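Local coordinates for thiamin pyrophosphokinase family protein (Enterococcus faecalis, PDB 3MEL) that probably catalyses the ATP-dependent pyrophosphorylation of thiamine to thiamine diphosphate, which it binds, at residues 153-167 and 199-213. Sequence-based numbering, arbitrary orientation.
Sequences KEYLAYCCLTPVENL and FSFDAGMIAVIQSKD
S211 O is gripped by two backbone amides, E154 N at 3.0 Å and Y155 N at 2.9 Å, which reach it from opposite faces of its plane. Two consecutive residues facing one make a classic beta bulge. Beside it the E154 side chain, extended beyond CG and so long enough to pass K212, uses OE2 to accept D213 N at 3.0 Å on its syn side, though 35° out of the carboxylate plane. K212 itself sends its ammonium to D152.

From the bulge, strands 155-160 and 206-211 run antiparallel as neighbours in the large mixed sheet that runs through the whole chain, toward its 185-190 edge, and their side chains alternate between its faces. Small A157, C159 and A207 share one face with I209, a side that packs partly on D107 of the second subunit. On the other, Y158 turns the edge of its ring to the face of F199, with centroids 4.8 Å apart and planes at 61°. F199 belongs to the three-stranded sheet, so this T-shaped pair joins the two sheets; V208 CG2 flanks the tyrosine and Y140 adds another edge-to-face contact to F199. I206 fills the same interior, its CG1 3.7 Å from V164 CG2.

Where the strands part, T162 OG1 accepts M205 N at 3.1 Å. With chi1 at 67° the hydroxyl sits between backbone N and carbonyl carbon; it also donates to P163 O, from well above that carbonyl's plane.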
ATOM      1  N   LYS A 153     -17.629   8.369  -0.259  1.00 37.43           N
ATOM      2  CA  LYS A 153     -16.505   8.048  -1.129  1.00 37.81           C
ATOM      3  C   LYS A 153     -16.733   8.504  -2.577  1.00 37.75           C
ATOM      4  O   LYS A 153     -17.856   8.522  -3.041  1.00 39.07           O
ATOM      5  CB  LYS A 153     -16.230   6.543  -1.084  1.00 33.16           C
ATOM      6  CG  LYS A 153     -15.934   5.989   0.293  1.00 33.85           C
ATOM      7  CD  LYS A 153     -14.606   6.498   0.837  1.00 36.95           C
ATOM      8  CE  LYS A 153     -14.126   5.677   2.046  1.00 35.20           C
ATOM      9  NZ  LYS A 153     -14.974   5.842   3.267  1.00 35.43           N
ATOM     10  N   GLU A 154     -15.662   8.856  -3.285  1.00 36.59           N
ATOM     11  CA  GLU A 154     -15.755   9.319  -4.671  1.00 38.96           C
ATOM     12  C   GLU A 154     -15.289   8.298  -5.714  1.00 37.96           C
ATOM     13  O   GLU A 154     -15.780   8.296  -6.845  1.00 34.99           O
ATOM     14  CB  GLU A 154     -14.959  10.618  -4.855  1.00 43.89           C
ATOM     15  CG  GLU A 154     -15.308  11.705  -3.843  1.00 52.49           C
ATOM     16  CD  GLU A 154     -14.178  12.715  -3.629  1.00 61.80           C
ATOM     17  OE1 GLU A 154     -14.493  13.915  -3.423  1.00 60.88           O
ATOM     18  OE2 GLU A 154     -12.983  12.305  -3.655  1.00 53.13           O
ATOM     19  N   TYR A 155     -14.345   7.438  -5.340  1.00 34.57           N
ATOM     20  CA  TYR A 155     -13.681   6.580  -6.311  1.00 30.16           C
ATOM     21  C   TYR A 155     -13.920   5.096  -6.072  1.00 30.55           C
ATOM     22  O   TYR A 155     -14.228   4.682  -4.962  1.00 30.67           O
ATOM     23  CB  TYR A 155     -12.189   6.906  -6.356  1.00 32.35           C
ATOM     24  CG  TYR A 155     -11.922   8.363  -6.691  1.00 38.86           C
ATOM     25  CD1 TYR A 155     -12.173   8.859  -7.973  1.00 39.57           C
ATOM     26  CD2 TYR A 155     -11.427   9.243  -5.734  1.00 39.44           C
ATOM     27  CE1 TYR A 155     -11.942  10.177  -8.287  1.00 37.20           C
ATOM     28  CE2 TYR A 155     -11.187  10.572  -6.044  1.00 42.19           C
ATOM     29  CZ  TYR A 155     -11.445  11.031  -7.326  1.00 44.01           C
ATOM     30  OH  TYR A 155     -11.222  12.355  -7.650  1.00 42.76           O
ATOM     31  N   LEU A 156     -13.798   4.310  -7.133  1.00 28.93           N
ATOM     32  CA  LEU A 156     -13.926   2.864  -7.060  1.00 28.61           C
ATOM     33  C   LEU A 156     -12.702   2.227  -7.730  1.00 30.16           C
ATOM     34  O   LEU A 156     -12.178   2.744  -8.709  1.00 33.23           O
ATOM     35  CB  LEU A 156     -15.220   2.421  -7.752  1.00 31.05           C
ATOM     36  CG  LEU A 156     -15.538   0.928  -7.911  1.00 32.12           C
ATOM     37  CD1 LEU A 156     -15.620   0.181  -6.564  1.00 28.62           C
ATOM     38  CD2 LEU A 156     -16.806   0.733  -8.728  1.00 29.76           C
ATOM     39  N   ALA A 157     -12.229   1.112  -7.207  1.00 27.34           N
ATOM     40  CA  ALA A 157     -11.028   0.515  -7.758  1.00 26.16           C
ATOM     41  C   ALA A 157     -11.101  -0.994  -7.695  1.00 30.41           C
ATOM     42  O   ALA A 157     -11.575  -1.579  -6.714  1.00 28.78           O
ATOM     43  CB  ALA A 157      -9.823   1.007  -7.026  1.00 24.64           C
ATOM     44  N   TYR A 158     -10.660  -1.626  -8.771  1.00 29.33           N
ATOM     45  CA  TYR A 158     -10.472  -3.061  -8.753  1.00 28.95           C
ATOM     46  C   TYR A 158      -8.983  -3.354  -8.794  1.00 32.93           C
ATOM     47  O   TYR A 158      -8.315  -3.212  -9.825  1.00 30.86           O
ATOM     48  CB  TYR A 158     -11.225  -3.730  -9.894  1.00 29.32           C
ATOM     49  CG  TYR A 158     -12.719  -3.554  -9.766  1.00 30.00           C
ATOM     50  CD1 TYR A 158     -13.497  -4.498  -9.113  1.00 31.73           C
ATOM     51  CD2 TYR A 158     -13.348  -2.430 -10.288  1.00 28.20           C
ATOM     52  CE1 TYR A 158     -14.871  -4.320  -8.983  1.00 33.97           C
ATOM     53  CE2 TYR A 158     -14.690  -2.252 -10.177  1.00 31.31           C
ATOM     54  CZ  TYR A 158     -15.455  -3.195  -9.523  1.00 34.62           C
ATOM     55  OH  TYR A 158     -16.807  -2.993  -9.420  1.00 34.26           O
ATOM     56  N   CYS A 159      -8.467  -3.715  -7.627  1.00 33.37           N
ATOM     57  CA  CYS A 159      -7.059  -4.000  -7.449  1.00 31.12           C
ATOM     58  C   CYS A 159      -6.889  -5.508  -7.477  1.00 30.05           C
ATOM     59  O   CYS A 159      -7.329  -6.200  -6.569  1.00 36.06           O
ATOM     60  CB  CYS A 159      -6.610  -3.411  -6.122  1.00 28.49           C
ATOM     61  SG  CYS A 159      -6.856  -1.630  -6.062  1.00 28.02           S
ATOM     62  N   CYS A 160      -6.321  -6.024  -8.556  1.00 27.74           N
ATOM     63  CA  CYS A 160      -6.118  -7.457  -8.693  1.00 31.64           C
ATOM     64  C   CYS A 160      -4.830  -7.849  -7.997  1.00 34.43           C
ATOM     65  O   CYS A 160      -3.742  -7.485  -8.448  1.00 36.61           O
ATOM     66  CB  CYS A 160      -6.047  -7.842 -10.167  1.00 32.39           C
ATOM     67  SG  CYS A 160      -7.508  -7.343 -11.078  1.00 38.11           S
ATOM     68  N   LEU A 161      -4.945  -8.581  -6.897  1.00 30.35           N
ATOM     69  CA  LEU A 161      -3.775  -8.898  -6.106  1.00 32.76           C
ATOM     70  C   LEU A 161      -2.958 -10.000  -6.781  1.00 38.37           C
ATOM     71  O   LEU A 161      -1.739 -10.164  -6.531  1.00 37.34           O
ATOM     72  CB  LEU A 161      -4.189  -9.292  -4.697  1.00 31.68           C
ATOM     73  CG  LEU A 161      -4.978  -8.194  -3.988  1.00 33.85           C
ATOM     74  CD1 LEU A 161      -5.457  -8.690  -2.631  1.00 33.52           C
ATOM     75  CD2 LEU A 161      -4.139  -6.919  -3.874  1.00 29.88           C
ATOM     76  N   THR A 162      -3.634 -10.732  -7.657  1.00 32.88           N
ATOM     77  CA  THR A 162      -3.022 -11.814  -8.388  1.00 34.38           C
ATOM     78  C   THR A 162      -3.452 -11.706  -9.829  1.00 36.06           C
ATOM     79  O   THR A 162      -4.397 -10.990 -10.132  1.00 39.89           O
ATOM     80  CB  THR A 162      -3.570 -13.131  -7.905  1.00 33.65           C
ATOM     81  OG1 THR A 162      -4.948 -13.202  -8.272  1.00 34.90           O
ATOM     82  CG2 THR A 162      -3.420 -13.243  -6.407  1.00 30.24           C
ATOM     83  N   PRO A 163      -2.790 -12.450 -10.724  1.00 38.42           N
ATOM     84  CA  PRO A 163      -3.357 -12.493 -12.074  1.00 36.98           C
ATOM     85  C   PRO A 163      -4.833 -12.893 -11.968  1.00 36.19           C
ATOM     86  O   PRO A 163      -5.134 -13.901 -11.313  1.00 35.15           O
ATOM     87  CB  PRO A 163      -2.567 -13.620 -12.759  1.00 36.85           C
ATOM     88  CG  PRO A 163      -1.405 -13.906 -11.878  1.00 35.07           C
ATOM     89  CD  PRO A 163      -1.784 -13.503 -10.498  1.00 34.17           C
ATOM     90  N   VAL A 164      -5.730 -12.117 -12.578  1.00 38.16           N
ATOM     91  CA  VAL A 164      -7.163 -12.442 -12.590  1.00 39.03           C
ATOM     92  C   VAL A 164      -7.611 -12.883 -13.992  1.00 38.09           C
ATOM     93  O   VAL A 164      -7.015 -12.497 -14.986  1.00 32.81           O
ATOM     94  CB  VAL A 164      -8.034 -11.259 -12.056  1.00 32.33           C
ATOM     95  CG1 VAL A 164      -9.449 -11.315 -12.605  1.00 32.99           C
ATOM     96  CG2 VAL A 164      -8.062 -11.258 -10.554  1.00 33.56           C
ATOM     97  N   GLU A 165      -8.653 -13.706 -14.057  1.00 41.78           N
ATOM     98  CA  GLU A 165      -9.171 -14.190 -15.331  1.00 43.04           C
ATOM     99  C   GLU A 165     -10.639 -13.826 -15.566  1.00 45.05           C
ATOM    100  O   GLU A 165     -11.462 -13.895 -14.648  1.00 43.15           O
ATOM    101  CB  GLU A 165      -9.002 -15.697 -15.438  1.00 44.86           C
ATOM    102  CG  GLU A 165      -7.643 -16.130 -15.950  1.00 48.96           C
ATOM    103  CD  GLU A 165      -7.525 -17.641 -16.021  1.00 61.71           C
ATOM    104  OE1 GLU A 165      -8.499 -18.325 -15.616  1.00 55.69           O
ATOM    105  OE2 GLU A 165      -6.465 -18.141 -16.476  1.00 67.24           O
ATOM    106  N   ASN A 166     -10.952 -13.455 -16.811  1.00 46.33           N
ATOM    107  CA  ASN A 166     -12.317 -13.153 -17.237  1.00 40.41           C
ATOM    108  C   ASN A 166     -12.943 -12.125 -16.317  1.00 42.99           C
ATOM    109  O   ASN A 166     -13.931 -12.400 -15.646  1.00 45.80           O
ATOM    110  CB  ASN A 166     -13.163 -14.438 -17.295  1.00 41.05           C
ATOM    111  CG  ASN A 166     -14.510 -14.236 -17.973  1.00 49.92           C
ATOM    112  OD1 ASN A 166     -14.648 -13.445 -18.913  1.00 49.14           O
ATOM    113  ND2 ASN A 166     -15.518 -14.958 -17.492  1.00 56.31           N
ATOM    114  N   LEU A 167     -12.358 -10.935 -16.275  1.00 40.77           N
ATOM    115  CA  LEU A 167     -12.859  -9.889 -15.392  1.00 41.18           C
ATOM    116  C   LEU A 167     -13.837  -8.974 -16.117  1.00 42.13           C
ATOM    117  O   LEU A 167     -13.424  -8.130 -16.922  1.00 43.00           O
ATOM    118  CB  LEU A 167     -11.706  -9.067 -14.797  1.00 37.79           C
ATOM    119  CG  LEU A 167     -12.133  -7.845 -13.980  1.00 34.07           C
ATOM    120  CD1 LEU A 167     -13.135  -8.233 -12.928  1.00 32.54           C
ATOM    121  CD2 LEU A 167     -10.954  -7.157 -13.362  1.00 32.74           C
ATOM    122  N   PHE A 199     -19.518  -6.599 -10.824  1.00 39.04           N
ATOM    123  CA  PHE A 199     -18.355  -7.192 -11.479  1.00 39.04           C
ATOM    124  C   PHE A 199     -18.270  -8.681 -11.193  1.00 40.46           C
ATOM    125  O   PHE A 199     -18.834  -9.170 -10.216  1.00 39.69           O
ATOM    126  CB  PHE A 199     -17.066  -6.525 -11.004  1.00 37.25           C
ATOM    127  CG  PHE A 199     -16.577  -7.027  -9.666  1.00 34.93           C
ATOM    128  CD1 PHE A 199     -15.544  -7.953  -9.592  1.00 36.36           C
ATOM    129  CD2 PHE A 199     -17.151  -6.569  -8.481  1.00 38.32           C
ATOM    130  CE1 PHE A 199     -15.080  -8.420  -8.357  1.00 36.96           C
ATOM    131  CE2 PHE A 199     -16.693  -7.026  -7.229  1.00 38.86           C
ATOM    132  CZ  PHE A 199     -15.656  -7.954  -7.168  1.00 33.91           C
ATOM    133  N   SER A 200     -17.540  -9.396 -12.043  1.00 40.68           N
ATOM    134  CA  SER A 200     -17.360 -10.832 -11.869  1.00 41.17           C
ATOM    135  C   SER A 200     -16.040 -11.307 -12.473  1.00 41.81           C
ATOM    136  O   SER A 200     -15.426 -10.604 -13.282  1.00 43.06           O
ATOM    137  CB  SER A 200     -18.547 -11.621 -12.442  1.00 44.62           C
ATOM    138  OG  SER A 200     -19.116 -10.965 -13.564  1.00 51.68           O
ATOM    139  N   PHE A 201     -15.605 -12.490 -12.044  1.00 39.91           N
ATOM    140  CA  PHE A 201     -14.346 -13.067 -12.478  1.00 38.28           C
ATOM    141  C   PHE A 201     -14.240 -14.528 -12.047  1.00 43.47           C
ATOM    142  O   PHE A 201     -14.962 -14.972 -11.147  1.00 44.62           O
ATOM    143  CB  PHE A 201     -13.159 -12.225 -11.998  1.00 36.21           C
ATOM    144  CG  PHE A 201     -12.966 -12.198 -10.503  1.00 37.31           C
ATOM    145  CD1 PHE A 201     -11.969 -12.958  -9.904  1.00 38.40           C
ATOM    146  CD2 PHE A 201     -13.736 -11.381  -9.703  1.00 36.69           C
ATOM    147  CE1 PHE A 201     -11.772 -12.924  -8.539  1.00 37.79           C
ATOM    148  CE2 PHE A 201     -13.536 -11.343  -8.334  1.00 39.13           C
ATOM    149  CZ  PHE A 201     -12.557 -12.117  -7.752  1.00 35.55           C
ATOM    150  N   ASP A 202     -13.359 -15.280 -12.701  1.00 42.25           N
ATOM    151  CA  ASP A 202     -13.323 -16.729 -12.526  1.00 42.88           C
ATOM    152  C   ASP A 202     -12.175 -17.188 -11.653  1.00 42.98           C
ATOM    153  O   ASP A 202     -12.247 -18.254 -11.055  1.00 47.10           O
ATOM    154  CB  ASP A 202     -13.199 -17.439 -13.879  1.00 53.90           C
ATOM    155  CG  ASP A 202     -14.430 -17.272 -14.762  1.00 58.38           C
ATOM    156  OD1 ASP A 202     -15.490 -16.824 -14.269  1.00 53.48           O
ATOM    157  OD2 ASP A 202     -14.318 -17.602 -15.964  1.00 60.57           O
ATOM    158  N   ALA A 203     -11.108 -16.401 -11.593  1.00 39.50           N
ATOM    159  CA  ALA A 203      -9.892 -16.844 -10.923  1.00 38.85           C
ATOM    160  C   ALA A 203      -9.075 -15.684 -10.379  1.00 43.52           C
ATOM    161  O   ALA A 203      -8.981 -14.623 -11.018  1.00 41.73           O
ATOM    162  CB  ALA A 203      -9.041 -17.681 -11.865  1.00 39.87           C
ATOM    163  N   GLY A 204      -8.479 -15.896  -9.204  1.00 37.81           N
ATOM    164  CA  GLY A 204      -7.627 -14.894  -8.591  1.00 35.43           C
ATOM    165  C   GLY A 204      -8.278 -14.223  -7.399  1.00 35.47           C
ATOM    166  O   GLY A 204      -9.283 -14.692  -6.880  1.00 35.48           O
HETATM  167  N   MSE A 205      -7.698 -13.122  -6.948  1.00 32.35           N
HETATM  168  CA  MSE A 205      -8.312 -12.401  -5.866  1.00 31.65           C
HETATM  169  C   MSE A 205      -8.224 -10.915  -6.053  1.00 33.49           C
HETATM  170  O   MSE A 205      -7.185 -10.386  -6.417  1.00 32.17           O
HETATM  171  CB  MSE A 205      -7.721 -12.795  -4.529  1.00 33.14           C
HETATM  172  CG  MSE A 205      -8.797 -13.133  -3.511  1.00 38.53           C
HETATM  173 SE   MSE A 205      -8.131 -13.056  -1.699  1.00 72.09          SE
HETATM  174  CE  MSE A 205      -7.293 -11.303  -1.725  1.00 35.16           C
ATOM    175  N   ILE A 206      -9.342 -10.244  -5.805  1.00 36.90           N
ATOM    176  CA  ILE A 206      -9.416  -8.807  -5.991  1.00 33.72           C
ATOM    177  C   ILE A 206      -9.744  -8.108  -4.687  1.00 33.09           C
ATOM    178  O   ILE A 206     -10.457  -8.631  -3.815  1.00 29.15           O
ATOM    179  CB  ILE A 206     -10.447  -8.411  -7.064  1.00 33.89           C
ATOM    180  CG1 ILE A 206     -10.237  -9.244  -8.327  1.00 34.95           C
ATOM    181  CG2 ILE A 206     -10.343  -6.923  -7.377  1.00 30.50           C
ATOM    182  CD1 ILE A 206     -11.336  -9.093  -9.335  1.00 35.17           C
ATOM    183  N   ALA A 207      -9.180  -6.919  -4.564  1.00 30.29           N
ATOM    184  CA  ALA A 207      -9.448  -6.070  -3.437  1.00 32.29           C
ATOM    185  C   ALA A 207     -10.235  -4.914  -3.991  1.00 31.33           C
ATOM    186  O   ALA A 207      -9.688  -4.067  -4.693  1.00 34.64           O
ATOM    187  CB  ALA A 207      -8.137  -5.574  -2.817  1.00 33.23           C
ATOM    188  N   VAL A 208     -11.526  -4.879  -3.714  1.00 26.92           N
ATOM    189  CA  VAL A 208     -12.292  -3.736  -4.148  1.00 27.65           C
ATOM    190  C   VAL A 208     -11.967  -2.604  -3.190  1.00 28.10           C
ATOM    191  O   VAL A 208     -12.035  -2.786  -1.969  1.00 30.75           O
ATOM    192  CB  VAL A 208     -13.785  -4.058  -4.165  1.00 26.76           C
ATOM    193  CG1 VAL A 208     -14.601  -2.796  -4.372  1.00 23.91           C
ATOM    194  CG2 VAL A 208     -14.073  -5.085  -5.246  1.00 28.06           C
ATOM    195  N   ILE A 209     -11.582  -1.450  -3.728  1.00 25.00           N
ATOM    196  CA  ILE A 209     -11.237  -0.303  -2.886  1.00 26.61           C
ATOM    197  C   ILE A 209     -12.044   0.940  -3.225  1.00 25.80           C
ATOM    198  O   ILE A 209     -12.101   1.338  -4.379  1.00 28.25           O
ATOM    199  CB  ILE A 209      -9.727   0.050  -2.969  1.00 27.21           C
ATOM    200  CG1 ILE A 209      -8.865  -1.067  -2.371  1.00 26.86           C
ATOM    201  CG2 ILE A 209      -9.441   1.365  -2.260  1.00 26.29           C
ATOM    202  CD1 ILE A 209      -7.385  -0.798  -2.469  1.00 27.31           C
ATOM    203  N   GLN A 210     -12.668   1.546  -2.215  1.00 25.64           N
ATOM    204  CA  GLN A 210     -13.363   2.819  -2.385  1.00 26.34           C
ATOM    205  C   GLN A 210     -12.637   3.905  -1.614  1.00 27.63           C
ATOM    206  O   GLN A 210     -12.282   3.711  -0.464  1.00 31.39           O
ATOM    207  CB  GLN A 210     -14.811   2.718  -1.918  1.00 27.75           C
ATOM    208  CG  GLN A 210     -15.670   1.753  -2.733  1.00 30.91           C
ATOM    209  CD  GLN A 210     -17.152   1.843  -2.380  1.00 31.02           C
ATOM    210  OE1 GLN A 210     -17.808   0.823  -2.164  1.00 26.84           O
ATOM    211  NE2 GLN A 210     -17.681   3.066  -2.330  1.00 29.88           N
ATOM    212  N   SER A 211     -12.439   5.060  -2.237  1.00 26.83           N
ATOM    213  CA  SER A 211     -11.525   6.058  -1.701  1.00 28.33           C
ATOM    214  C   SER A 211     -12.041   7.456  -1.997  1.00 33.15           C
ATOM    215  O   SER A 211     -13.031   7.605  -2.706  1.00 33.77           O
ATOM    216  CB  SER A 211     -10.136   5.867  -2.315  1.00 31.74           C
ATOM    217  OG  SER A 211     -10.189   5.696  -3.737  1.00 33.89           O
ATOM    218  N   LYS A 212     -11.380   8.472  -1.445  1.00 33.99           N
ATOM    219  CA  LYS A 212     -11.716   9.875  -1.724  1.00 41.64           C
ATOM    220  C   LYS A 212     -10.519  10.783  -1.462  1.00 46.48           C
ATOM    221  O   LYS A 212      -9.543  10.352  -0.854  1.00 40.11           O
ATOM    222  CB  LYS A 212     -12.886  10.346  -0.864  1.00 42.43           C
ATOM    223  CG  LYS A 212     -12.522  10.578   0.602  1.00 41.50           C
ATOM    224  CD  LYS A 212     -13.743  10.956   1.422  1.00 42.31           C
ATOM    225  CE  LYS A 212     -13.461  10.911   2.915  1.00 47.15           C
ATOM    226  NZ  LYS A 212     -14.700  11.138   3.728  1.00 45.14           N
ATOM    227  N   ASP A 213     -10.598  12.045  -1.884  1.00 46.82           N
ATOM    228  CA  ASP A 213      -9.436  12.920  -1.747  1.00 50.47           C
ATOM    229  C   ASP A 213      -9.277  13.598  -0.375  1.00 53.09           C
ATOM    230  O   ASP A 213     -10.157  13.529   0.478  1.00 48.52           O
ATOM    231  CB  ASP A 213      -9.346  13.927  -2.900  1.00 58.81           C
ATOM    232  CG  ASP A 213      -8.756  13.312  -4.169  1.00 58.37           C
ATOM    233  OD1 ASP A 213      -7.829  12.467  -4.065  1.00 46.00           O
ATOM    234  OD2 ASP A 213      -9.231  13.679  -5.269  1.00 56.62           O
TER